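Local coordinates for protein 6-phosphogluconate dehydratase (Shewanella oneidensis, PDB 2GP4) that catalyses, probably in its iron-sulfur-loaded form, the dehydration of 6-phosphogluconate to 2-keto-3-deoxy-6-phosphogluconate, the first step specific to the Entner-Doudoroff pathway, at residues Phe195-Pro200 against Pro262-Val267; Met257-Pro262 against Glu300-Lys305; Ser516-Gly521 against Gly537-Ala542; Glu465-Val470 against Leu486-Val491. All blocks are in the same frame, centred on the assembly; numbering follows the deposited sequence.

In the fold
From the N terminus, contact 1 opens at Phe195-Pro200, after strand 193-195. Contact 2 opens at Met257-Pro262 before contact 1 closes at Pro262-Val267, and closes at Glu300-Lys305; the two cross and share Pro262. Together they tie the loop between helices 252-256 and 272-287 to the end of strand 193-195 and to the turn between helices 298-301 and 304-316. Contacts 4 and 3 follow in series in the C-terminal family region. Contact 4 closes the crossover from strand 463-471 to strand 490-494; contact 3 brings helix 511-519 to the loop entering strand 541-546. They touch where Leu517 meets Leu486 and Asp487; contact 3 lies about 37 Å and contact 4 about 45 Å from contact 1, centre to centre.

Contact 1: residues Phe195-Pro200 against Pro262-Val267; sequences FVPAGP and PGSSFV
Chi1 of Ser264 (65°) sets OG between its own backbone N and carbonyl carbon, where the hydroxyl meets the ring of Pro197 at CG, 3.4 Å from Ser264 OG. The oxygen is hydrogen-bonded to Leu261 O, three residues back, so its contact with the proline is van der Waals. The same CG packs on the backbone of the next residue, 3.7 Å from Ser265 CA, while Pro197 CB lies 4.1 Å from Ser265 CB. Ser265 OG is turned like that of Ser264 and makes a weak hydrogen bond to Glu255.

Further along, Gly199 passes close to two carbonyls. Its CA lies 3.5 Å from Ser265 O in a nearly straight CA-H...O contact (166° at the hydrogen) and 3.4 Å from Val267 O in a more bent one. The backbone angles of Gly199 call for glycine, and a CB would also run into Val267 O. Pro200 continues the strip, with CD 3.6 Å from Val267 O.

The contact joins the loop after strand 193-195 to the one between helices 252-256 and 272-287, and Arg274 links both by hydrogen bonds to Ala198 O and Ser264 O. No conventional hydrogen bond runs directly between the segments. Two prolines and a glycine bring few donors, and the loops meet largely through carbon against oxygen, with some carbon on carbon at Pro197, the arginine supplying the stronger polar link.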
loop_
_atom_site.group_PDB
_atom_site.type_symbol
_atom_site.label_atom_id
_atom_site.label_comp_id
_atom_site.label_asym_id
_atom_site.label_seq_id
_atom_site.Cartn_x
_atom_site.Cartn_y
_atom_site.Cartn_z
ATOM N N PHE A 195 10.875 -6.120 -11.563
ATOM C CA PHE A 195 10.953 -6.672 -10.221
ATOM C C PHE A 195 11.004 -8.199 -10.311
ATOM O O PHE A 195 10.275 -8.809 -11.100
ATOM C CB PHE A 195 9.762 -6.215 -9.377
ATOM C CG PHE A 195 9.907 -4.822 -8.816
ATOM C CD1 PHE A 195 9.604 -3.706 -9.592
ATOM C CD2 PHE A 195 10.341 -4.628 -7.503
ATOM C CE1 PHE A 195 9.732 -2.419 -9.072
ATOM C CE2 PHE A 195 10.469 -3.343 -6.975
ATOM C CZ PHE A 195 10.165 -2.238 -7.761
ATOM N N VAL A 196 11.884 -8.803 -9.517
ATOM C CA VAL A 196 12.073 -10.246 -9.506
ATOM C C VAL A 196 11.741 -10.786 -8.108
ATOM O O VAL A 196 12.564 -10.703 -7.195
ATOM C CB VAL A 196 13.513 -10.641 -9.925
ATOM C CG1 VAL A 196 13.645 -12.147 -10.054
ATOM C CG2 VAL A 196 13.903 -9.975 -11.237
ATOM N N PRO A 197 10.522 -11.326 -7.934
ATOM C CA PRO A 197 10.078 -11.770 -6.614
ATOM C C PRO A 197 10.685 -13.105 -6.195
ATOM O O PRO A 197 11.043 -13.927 -7.048
ATOM C CB PRO A 197 8.570 -11.913 -6.790
ATOM C CG PRO A 197 8.401 -12.256 -8.226
ATOM C CD PRO A 197 9.488 -11.538 -8.965
ATOM N N ALA A 198 10.796 -13.310 -4.886
ATOM C CA ALA A 198 11.310 -14.560 -4.332
ATOM C C ALA A 198 10.193 -15.589 -4.156
ATOM O O ALA A 198 10.418 -16.795 -4.284
ATOM C CB ALA A 198 12.004 -14.301 -3.009
ATOM N N GLY A 199 8.992 -15.095 -3.867
ATOM C CA GLY A 199 7.847 -15.941 -3.562
ATOM C C GLY A 199 7.413 -15.793 -2.116
ATOM O O GLY A 199 7.956 -14.959 -1.384
ATOM N N PRO A 200 6.419 -16.595 -1.691
ATOM C CA PRO A 200 5.962 -16.552 -0.306
ATOM C C PRO A 200 6.758 -17.496 0.594
ATOM O O PRO A 200 7.772 -18.053 0.164
ATOM C CB PRO A 200 4.507 -17.008 -0.411
ATOM C CG PRO A 200 4.487 -17.924 -1.605
ATOM C CD PRO A 200 5.658 -17.572 -2.493
ATOM N N PRO A 262 3.954 -11.906 -15.154
ATOM C CA PRO A 262 2.648 -12.436 -14.747
ATOM C C PRO A 262 2.754 -13.722 -13.924
ATOM O O PRO A 262 3.427 -14.674 -14.334
ATOM C CB PRO A 262 1.954 -12.715 -16.079
ATOM C CG PRO A 262 2.575 -11.774 -17.028
ATOM C CD PRO A 262 3.994 -11.610 -16.600
ATOM N N GLY A 263 2.103 -13.721 -12.762
ATOM C CA GLY A 263 2.058 -14.875 -11.874
ATOM C C GLY A 263 3.381 -15.279 -11.254
ATOM O O GLY A 263 3.505 -16.382 -10.728
ATOM N N SER A 264 4.368 -14.391 -11.295
ATOM C CA SER A 264 5.705 -14.713 -10.792
ATOM C C SER A 264 5.860 -14.650 -9.264
ATOM O O SER A 264 6.764 -15.277 -8.714
ATOM C CB SER A 264 6.762 -13.831 -11.459
ATOM O OG SER A 264 6.574 -12.478 -11.098
ATOM N N SER A 265 4.991 -13.904 -8.589
ATOM C CA SER A 265 5.129 -13.685 -7.147
ATOM C C SER A 265 4.629 -14.838 -6.270
ATOM O O SER A 265 4.909 -14.874 -5.069
ATOM C CB SER A 265 4.474 -12.359 -6.722
ATOM O OG SER A 265 3.177 -12.203 -7.265
ATOM N N PHE A 266 3.913 -15.783 -6.869
ATOM C CA PHE A 266 3.284 -16.862 -6.107
ATOM C C PHE A 266 3.965 -18.207 -6.259
ATOM O O PHE A 266 3.493 -19.205 -5.715
ATOM C CB PHE A 266 1.806 -16.977 -6.473
ATOM C CG PHE A 266 1.031 -15.738 -6.185
ATOM C CD1 PHE A 266 0.592 -15.464 -4.894
ATOM C CD2 PHE A 266 0.763 -14.828 -7.196
ATOM C CE1 PHE A 266 -0.116 -14.310 -4.624
ATOM C CE2 PHE A 266 0.056 -13.673 -6.934
ATOM C CZ PHE A 266 -0.386 -13.414 -5.644
ATOM N N VAL A 267 5.066 -18.234 -6.999
ATOM C CA VAL A 267 5.848 -19.449 -7.156
ATOM C C VAL A 267 6.706 -19.630 -5.910
ATOM O O VAL A 267 7.345 -18.683 -5.440
ATOM C CB VAL A 267 6.725 -19.408 -8.429
ATOM C CG1 VAL A 267 7.415 -20.744 -8.655
ATOM C CG2 VAL A 267 5.881 -19.048 -9.638
#

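Contact 2: residues Met257-Pro262 against Glu300-Lys305; sequences MGLQLP and EVVNEK
Val302 CG2 rests in the notch where two touching methyls of the facing loop meet: it lies 3.9 Å from Met257 CE and also 3.9 Å from Leu259 CD2. Met257, modelled as selenomethionine, is extended as far as the selenium and then bends (chi3 56°), which turns its terminal methyl to the valine. Leu259 forks over both valines. Its CD2 takes Val302, and its CD1 presses on Val301, 3.5 Å from Val301 CG1, as the two side chains slide past each other in opposite directions. Val301 CG1 in turn fills the hollow beneath the loop backbone, 3.8 Å from Met257 O and 3.9 Å from Gly258 O. Gly258 forms that bend with positive phi, ending helix 252-256 in a Schellman motif.

The turn that presents the valines is braced by Asn303. Its ND2 reaches back to Glu300 O at 3.1 Å, in the carbonyl plane and within its own amide plane, while, as N-cap of helix 304-316, Asn303 OD1 accepts a weak capping bond from Lys305 N.

The side chains meet through methyls alone, buried, with no hydrogen bond between the two segments, and join the end of helix 252-256 to the turn between helices 298-301 and 304-316. Leu259 also packs on Leu254 of the preceding helix and on Phe195 of strand 193-195, Gly258 pairs through its backbone with Val393, and helix 23-51 touches Asn303 through Arg40.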
loop_
_atom_site.group_PDB
_atom_site.type_symbol
_atom_site.label_atom_id
_atom_site.label_comp_id
_atom_site.label_asym_id
_atom_site.label_seq_id
_atom_site.Cartn_x
_atom_site.Cartn_y
_atom_site.Cartn_z
HETATM N N MSE A 257 0.237 -3.507 -11.840
HETATM C CA MSE A 257 0.944 -2.408 -12.477
HETATM C C MSE A 257 1.920 -2.899 -13.547
HETATM O O MSE A 257 2.618 -2.104 -14.170
HETATM C CB MSE A 257 1.670 -1.577 -11.424
HETATM C CG MSE A 257 0.736 -0.820 -10.497
HETATM SE SE MSE A 257 1.689 0.305 -9.228
HETATM C CE MSE A 257 2.718 1.367 -10.501
ATOM N N GLY A 258 1.958 -4.215 -13.746
ATOM C CA GLY A 258 2.777 -4.834 -14.783
ATOM C C GLY A 258 4.264 -4.609 -14.605
ATOM O O GLY A 258 4.987 -4.403 -15.578
ATOM N N LEU A 259 4.715 -4.648 -13.353
ATOM C CA LEU A 259 6.105 -4.360 -13.018
ATOM C C LEU A 259 6.939 -5.619 -12.778
ATOM O O LEU A 259 8.143 -5.541 -12.552
ATOM C CB LEU A 259 6.170 -3.406 -11.816
ATOM C CG LEU A 259 6.605 -1.940 -11.999
ATOM C CD1 LEU A 259 6.651 -1.463 -13.445
ATOM C CD2 LEU A 259 5.728 -1.023 -11.151
ATOM N N GLN A 260 6.282 -6.772 -12.829
ATOM C CA GLN A 260 6.951 -8.069 -12.765
ATOM C C GLN A 260 6.233 -9.049 -13.687
ATOM O O GLN A 260 5.102 -8.797 -14.088
ATOM C CB GLN A 260 6.983 -8.600 -11.329
ATOM C CG GLN A 260 5.629 -8.606 -10.623
ATOM C CD GLN A 260 5.706 -9.084 -9.181
ATOM O OE1 GLN A 260 6.619 -8.726 -8.434
ATOM N NE2 GLN A 260 4.733 -9.891 -8.784
ATOM N N LEU A 261 6.893 -10.155 -14.021
ATOM C CA LEU A 261 6.289 -11.199 -14.855
ATOM C C LEU A 261 4.965 -11.715 -14.284
ATOM O O LEU A 261 4.850 -11.914 -13.078
ATOM C CB LEU A 261 7.270 -12.357 -15.064
ATOM C CG LEU A 261 8.137 -12.432 -16.331
ATOM C CD1 LEU A 261 8.418 -11.081 -16.976
ATOM C CD2 LEU A 261 9.436 -13.168 -16.032
ATOM N N PRO A 262 3.954 -11.906 -15.154
ATOM C CA PRO A 262 2.648 -12.436 -14.747
ATOM C C PRO A 262 2.754 -13.722 -13.924
ATOM O O PRO A 262 3.427 -14.674 -14.334
ATOM C CB PRO A 262 1.954 -12.715 -16.079
ATOM C CG PRO A 262 2.575 -11.774 -17.028
ATOM C CD PRO A 262 3.994 -11.610 -16.600
ATOM N N GLU A 300 7.749 5.147 -17.627
ATOM C CA GLU A 300 6.609 5.151 -18.539
ATOM C C GLU A 300 5.619 4.042 -18.200
ATOM O O GLU A 300 4.408 4.229 -18.327
ATOM C CB GLU A 300 7.064 5.003 -19.988
ATOM C CG GLU A 300 7.545 6.290 -20.626
ATOM C CD GLU A 300 7.802 6.136 -22.113
ATOM O OE1 GLU A 300 7.490 5.053 -22.669
ATOM O OE2 GLU A 300 8.315 7.101 -22.730
ATOM N N VAL A 301 6.140 2.890 -17.776
ATOM C CA VAL A 301 5.298 1.775 -17.346
ATOM C C VAL A 301 4.478 2.213 -16.128
ATOM O O VAL A 301 3.280 1.938 -16.041
ATOM C CB VAL A 301 6.124 0.506 -17.047
ATOM C CG1 VAL A 301 5.228 -0.614 -16.516
ATOM C CG2 VAL A 301 6.851 0.046 -18.301
ATOM N N VAL A 302 5.133 2.915 -15.205
ATOM C CA VAL A 302 4.429 3.634 -14.158
ATOM C C VAL A 302 3.835 4.890 -14.800
ATOM O O VAL A 302 4.563 5.768 -15.273
ATOM C CB VAL A 302 5.350 3.992 -12.965
ATOM C CG1 VAL A 302 4.617 4.861 -11.958
ATOM C CG2 VAL A 302 5.896 2.715 -12.293
ATOM N N ASN A 303 2.507 4.938 -14.846
ATOM C CA ASN A 303 1.770 6.068 -15.406
ATOM C C ASN A 303 0.442 6.193 -14.679
ATOM O O ASN A 303 0.160 5.394 -13.786
ATOM C CB ASN A 303 1.561 5.916 -16.922
ATOM C CG ASN A 303 0.775 4.667 -17.287
ATOM O OD1 ASN A 303 -0.385 4.510 -16.906
ATOM N ND2 ASN A 303 1.402 3.778 -18.035
ATOM N N GLU A 304 -0.362 7.181 -15.061
ATOM C CA GLU A 304 -1.634 7.456 -14.399
ATOM C C GLU A 304 -2.573 6.244 -14.381
ATOM O O GLU A 304 -3.165 5.934 -13.346
ATOM C CB GLU A 304 -2.326 8.670 -15.025
ATOM C CG GLU A 304 -1.490 9.961 -15.015
ATOM C CD GLU A 304 -0.763 10.243 -16.334
ATOM O OE1 GLU A 304 -0.219 9.308 -16.954
ATOM O OE2 GLU A 304 -0.731 11.423 -16.748
ATOM N N LYS A 305 -2.686 5.558 -15.515
ATOM C CA LYS A 305 -3.566 4.393 -15.629
ATOM C C LYS A 305 -3.088 3.224 -14.771
ATOM O O LYS A 305 -3.901 2.530 -14.147
ATOM C CB LYS A 305 -3.677 3.933 -17.081
ATOM C CG LYS A 305 -4.459 4.865 -17.986
ATOM C CD LYS A 305 -4.254 4.477 -19.431
ATOM C CE LYS A 305 -4.702 5.580 -20.367
ATOM N NZ LYS A 305 -6.187 5.628 -20.506
#

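Contact 3: residues Ser516-Gly521 against Gly537-Ala542; sequences SLQDKG and GKVPAA
The C-terminal turn of helix 511-519, which leads through a Schellman motif at Gly521 into strand 524-528 of the mixed sheet, presents Gln518 and Asp519 to Lys538-Pro540, in the loop entering the neighbouring strand 541-546. Gln518 holds CG anti to its backbone N (chi1 -177°) and runs extended to the loop. There NE2 donates to Lys538 O at 3.0 Å. The bond leaves within the amide plane of Gln518 but arrives 70° out of the carbonyl plane, from above and not on a lone pair. Gln518 OE1 lies near Lys538 O without a bond, since both are acceptors, and touches Val539 CG2 and Pro540 CD, each at 3.6 Å. An alanine here is likely to leave Lys538 O without this donor and to open a gap beside Val539 and Pro540. Gln518 also touches Val524 and His461.

Lys538 lays its extended chain past the glutamine in the opposite direction, with CG 3.6 Å from Gln518 NE2. It crosses Asp519 at about a right angle to make a salt bridge at the exposed margin, where Lys538 NZ bonds the syn lone pair of Asp519 OD1 at 2.9 Å, with a weak second bond to Asp519 OD2.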
loop_
_atom_site.group_PDB
_atom_site.type_symbol
_atom_site.label_atom_id
_atom_site.label_comp_id
_atom_site.label_asym_id
_atom_site.label_seq_id
_atom_site.Cartn_x
_atom_site.Cartn_y
_atom_site.Cartn_z
ATOM N N SER A 516 -13.306 -4.410 22.649
ATOM C CA SER A 516 -13.989 -4.946 23.831
ATOM C C SER A 516 -14.942 -3.919 24.460
ATOM O O SER A 516 -15.966 -4.290 25.026
ATOM C CB SER A 516 -12.990 -5.486 24.868
ATOM O OG SER A 516 -12.339 -4.450 25.585
ATOM N N LEU A 517 -14.595 -2.637 24.354
ATOM C CA LEU A 517 -15.460 -1.537 24.778
ATOM C C LEU A 517 -16.723 -1.441 23.925
ATOM O O LEU A 517 -17.815 -1.209 24.452
ATOM C CB LEU A 517 -14.695 -0.215 24.720
ATOM C CG LEU A 517 -14.124 0.430 25.987
ATOM C CD1 LEU A 517 -13.783 -0.571 27.081
ATOM C CD2 LEU A 517 -12.914 1.293 25.630
ATOM N N GLN A 518 -16.562 -1.609 22.611
ATOM C CA GLN A 518 -17.683 -1.671 21.680
ATOM C C GLN A 518 -18.545 -2.912 21.948
ATOM O O GLN A 518 -19.776 -2.830 21.930
ATOM C CB GLN A 518 -17.179 -1.648 20.223
ATOM C CG GLN A 518 -18.276 -1.642 19.156
ATOM C CD GLN A 518 -17.746 -1.399 17.748
ATOM O OE1 GLN A 518 -17.429 -0.266 17.376
ATOM N NE2 GLN A 518 -17.669 -2.461 16.951
ATOM N N ASP A 519 -17.889 -4.046 22.209
ATOM C CA ASP A 519 -18.572 -5.324 22.468
ATOM C C ASP A 519 -19.500 -5.257 23.676
ATOM O O ASP A 519 -20.598 -5.816 23.653
ATOM C CB ASP A 519 -17.558 -6.461 22.643
ATOM C CG ASP A 519 -16.913 -6.882 21.330
ATOM O OD1 ASP A 519 -17.244 -6.300 20.274
ATOM O OD2 ASP A 519 -16.068 -7.801 21.351
ATOM N N LYS A 520 -19.048 -4.554 24.714
ATOM C CA LYS A 520 -19.829 -4.318 25.928
ATOM C C LYS A 520 -21.032 -3.402 25.691
ATOM O O LYS A 520 -21.873 -3.235 26.580
ATOM C CB LYS A 520 -18.941 -3.705 27.016
ATOM C CG LYS A 520 -17.858 -4.625 27.559
ATOM C CD LYS A 520 -17.218 -4.017 28.798
ATOM C CE LYS A 520 -16.172 -4.939 29.403
ATOM N NZ LYS A 520 -15.826 -4.523 30.797
ATOM N N GLY A 521 -21.096 -2.789 24.509
ATOM C CA GLY A 521 -22.232 -1.943 24.139
ATOM C C GLY A 521 -21.975 -0.445 24.134
ATOM O O GLY A 521 -22.876 0.331 23.824
ATOM N N GLY A 537 -10.474 -2.924 11.300
ATOM C CA GLY A 537 -11.141 -3.301 12.535
ATOM C C GLY A 537 -12.643 -3.063 12.504
ATOM O O GLY A 537 -13.185 -2.536 11.524
ATOM N N LYS A 538 -13.309 -3.460 13.588
ATOM C CA LYS A 538 -14.753 -3.292 13.738
ATOM C C LYS A 538 -15.097 -1.961 14.418
ATOM O O LYS A 538 -16.251 -1.529 14.426
ATOM C CB LYS A 538 -15.349 -4.469 14.518
ATOM C CG LYS A 538 -14.879 -4.576 15.975
ATOM C CD LYS A 538 -15.340 -5.882 16.606
ATOM C CE LYS A 538 -14.576 -6.183 17.879
ATOM N NZ LYS A 538 -15.161 -7.350 18.602
ATOM N N VAL A 539 -14.086 -1.318 14.989
ATOM C CA VAL A 539 -14.270 -0.030 15.638
ATOM C C VAL A 539 -13.933 1.073 14.639
ATOM O O VAL A 539 -12.893 1.007 13.980
ATOM C CB VAL A 539 -13.401 0.076 16.910
ATOM C CG1 VAL A 539 -13.347 1.511 17.433
ATOM C CG2 VAL A 539 -13.929 -0.871 17.983
ATOM N N PRO A 540 -14.819 2.081 14.507
ATOM C CA PRO A 540 -14.523 3.177 13.584
ATOM C C PRO A 540 -13.237 3.876 14.001
ATOM O O PRO A 540 -13.099 4.290 15.159
ATOM C CB PRO A 540 -15.725 4.120 13.755
ATOM C CG PRO A 540 -16.313 3.756 15.086
ATOM C CD PRO A 540 -16.111 2.283 15.195
ATOM N N ALA A 541 -12.298 3.984 13.068
ATOM C CA ALA A 541 -11.015 4.620 13.358
ATOM C C ALA A 541 -10.649 5.663 12.302
ATOM O O ALA A 541 -10.444 5.329 11.136
ATOM C CB ALA A 541 -9.925 3.567 13.479
ATOM N N ALA A 542 -10.591 6.926 12.712
ATOM C CA ALA A 542 -10.080 7.986 11.852
ATOM C C ALA A 542 -8.566 8.033 12.004
ATOM O O ALA A 542 -8.062 8.330 13.082
ATOM C CB ALA A 542 -10.705 9.311 12.208
#

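Contact 4: residues Glu465-Val470 against Leu486-Val491; sequences EAPAVV and LDRDCV
Val491 pairs through both its N and its O with residues on either side of Ala468 in the parallel strand alongside: Val491 N donates to Pro467 O at 2.9 Å, and Val491 O accepts from Val469 N, also at 2.9 Å. Ala468, between the two bonded residues, pairs with Val491 in the bridge and makes a CA-H...O contact to its oxygen. Pro467 has no N-H to give, yet its carbonyl serves both Val491 N and the CA-H of Cys490.

Ala468 and Val491 carry their side chains to the same face of the sheet, where both touch Ile564 of strand 563-567. Ala466 CB sits against the chain as it enters the strand, 3.5 Å from Cys490 N, and meets Val491 CG2 at 4.0 Å. The pairing belongs to a beta-alpha-beta crossover, in which strand 463-471 leads through helix 477-482 to strand 490-494 beside it.

On the face toward that helix, Val469 divides its two methyls. CG1 meets the tip of Leu486, 3.7 Å from Leu486 CD2, with Leu480 of the helix also touching the valine; CG2 lies 4.0 Å from Cys490 CB and 3.7 Å from Arg488 NH2. The arginine folds back through a bend at chi2 (84°), its NE bonded to Ala485 O, and the guanidinium lies obliquely to Val469 and Pro467. Pro467 CG packs on Asp489 O at 3.6 Å, while the carboxylate of Asp489 takes the backbone N-H of Lys523, just before strand 524-528.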
loop_
_atom_site.group_PDB
_atom_site.type_symbol
_atom_site.label_atom_id
_atom_site.label_comp_id
_atom_site.label_asym_id
_atom_site.label_seq_id
_atom_site.Cartn_x
_atom_site.Cartn_y
_atom_site.Cartn_z
ATOM N N GLU A 465 -20.602 10.100 18.036
ATOM C CA GLU A 465 -20.444 11.426 18.601
ATOM C C GLU A 465 -20.327 11.254 20.114
ATOM O O GLU A 465 -21.287 10.854 20.780
ATOM C CB GLU A 465 -21.631 12.314 18.233
ATOM C CG GLU A 465 -21.463 13.773 18.635
ATOM C CD GLU A 465 -22.712 14.600 18.380
ATOM O OE1 GLU A 465 -23.036 14.849 17.200
ATOM O OE2 GLU A 465 -23.367 15.007 19.363
ATOM N N ALA A 466 -19.137 11.537 20.640
ATOM C CA ALA A 466 -18.799 11.213 22.021
ATOM C C ALA A 466 -17.691 12.124 22.567
ATOM O O ALA A 466 -16.888 12.642 21.791
ATOM C CB ALA A 466 -18.376 9.760 22.109
ATOM N N PRO A 467 -17.659 12.335 23.902
ATOM C CA PRO A 467 -16.577 13.099 24.537
ATOM C C PRO A 467 -15.188 12.505 24.267
ATOM O O PRO A 467 -15.054 11.288 24.086
ATOM C CB PRO A 467 -16.919 13.021 26.033
ATOM C CG PRO A 467 -17.888 11.879 26.160
ATOM C CD PRO A 467 -18.660 11.889 24.893
ATOM N N ALA A 468 -14.172 13.363 24.240
ATOM C CA ALA A 468 -12.816 12.949 23.877
ATOM C C ALA A 468 -12.020 12.425 25.060
ATOM O O ALA A 468 -12.237 12.836 26.206
ATOM C CB ALA A 468 -12.064 14.091 23.215
ATOM N N VAL A 469 -11.099 11.511 24.755
ATOM C CA VAL A 469 -10.123 10.998 25.710
ATOM C C VAL A 469 -8.737 11.080 25.050
ATOM O O VAL A 469 -8.431 10.327 24.126
ATOM C CB VAL A 469 -10.472 9.546 26.157
ATOM C CG1 VAL A 469 -9.326 8.930 26.941
ATOM C CG2 VAL A 469 -11.761 9.534 26.994
ATOM N N VAL A 470 -7.913 12.008 25.530
ATOM C CA VAL A 470 -6.651 12.360 24.872
ATOM C C VAL A 470 -5.443 11.697 25.524
ATOM O O VAL A 470 -5.259 11.783 26.736
ATOM C CB VAL A 470 -6.429 13.908 24.832
ATOM C CG1 VAL A 470 -5.230 14.262 23.960
ATOM C CG2 VAL A 470 -7.671 14.630 24.321
ATOM N N LEU A 486 -12.663 4.440 30.521
ATOM C CA LEU A 486 -13.147 4.233 29.148
ATOM C C LEU A 486 -14.460 3.446 29.077
ATOM O O LEU A 486 -14.981 3.199 27.988
ATOM C CB LEU A 486 -12.081 3.537 28.296
ATOM C CG LEU A 486 -10.675 4.132 28.191
ATOM C CD1 LEU A 486 -9.782 3.202 27.384
ATOM C CD2 LEU A 486 -10.708 5.525 27.576
ATOM N N ASP A 487 -14.992 3.057 30.235
ATOM C CA ASP A 487 -16.235 2.290 30.300
ATOM C C ASP A 487 -17.451 3.189 30.064
ATOM O O ASP A 487 -18.397 3.211 30.862
ATOM C CB ASP A 487 -16.351 1.562 31.648
ATOM C CG ASP A 487 -15.337 0.433 31.803
ATOM O OD1 ASP A 487 -14.673 0.048 30.809
ATOM O OD2 ASP A 487 -15.207 -0.076 32.941
ATOM N N ARG A 488 -17.403 3.933 28.962
ATOM C CA ARG A 488 -18.471 4.838 28.531
ATOM C C ARG A 488 -18.271 5.190 27.060
ATOM O O ARG A 488 -17.224 4.890 26.486
ATOM C CB ARG A 488 -18.525 6.110 29.396
ATOM C CG ARG A 488 -17.183 6.682 29.847
ATOM C CD ARG A 488 -16.560 7.570 28.795
ATOM N NE ARG A 488 -15.276 8.121 29.222
ATOM C CZ ARG A 488 -15.096 9.357 29.683
ATOM N NH1 ARG A 488 -16.120 10.195 29.794
ATOM N NH2 ARG A 488 -13.881 9.755 30.035
ATOM N N ASP A 489 -19.279 5.802 26.446
ATOM C CA ASP A 489 -19.130 6.328 25.095
ATOM C C ASP A 489 -18.000 7.356 25.096
ATOM O O ASP A 489 -17.978 8.255 25.942
ATOM C CB ASP A 489 -20.430 6.982 24.617
ATOM C CG ASP A 489 -21.600 6.009 24.552
ATOM O OD1 ASP A 489 -21.433 4.813 24.867
ATOM O OD2 ASP A 489 -22.703 6.455 24.188
ATOM N N CYS A 490 -17.058 7.209 24.167
ATOM C CA CYS A 490 -15.916 8.122 24.073
ATOM C C CYS A 490 -15.201 7.997 22.729
ATOM O O CYS A 490 -15.278 6.963 22.066
ATOM C CB CYS A 490 -14.919 7.870 25.213
ATOM S SG CYS A 490 -14.335 6.161 25.312
ATOM N N VAL A 491 -14.517 9.060 22.326
ATOM C CA VAL A 491 -13.585 8.978 21.213
ATOM C C VAL A 491 -12.174 9.053 21.790
ATOM O O VAL A 491 -11.784 10.075 22.352
ATOM C CB VAL A 491 -13.836 10.090 20.157
ATOM C CG1 VAL A 491 -12.801 10.022 19.032
ATOM C CG2 VAL A 491 -15.245 9.981 19.586
#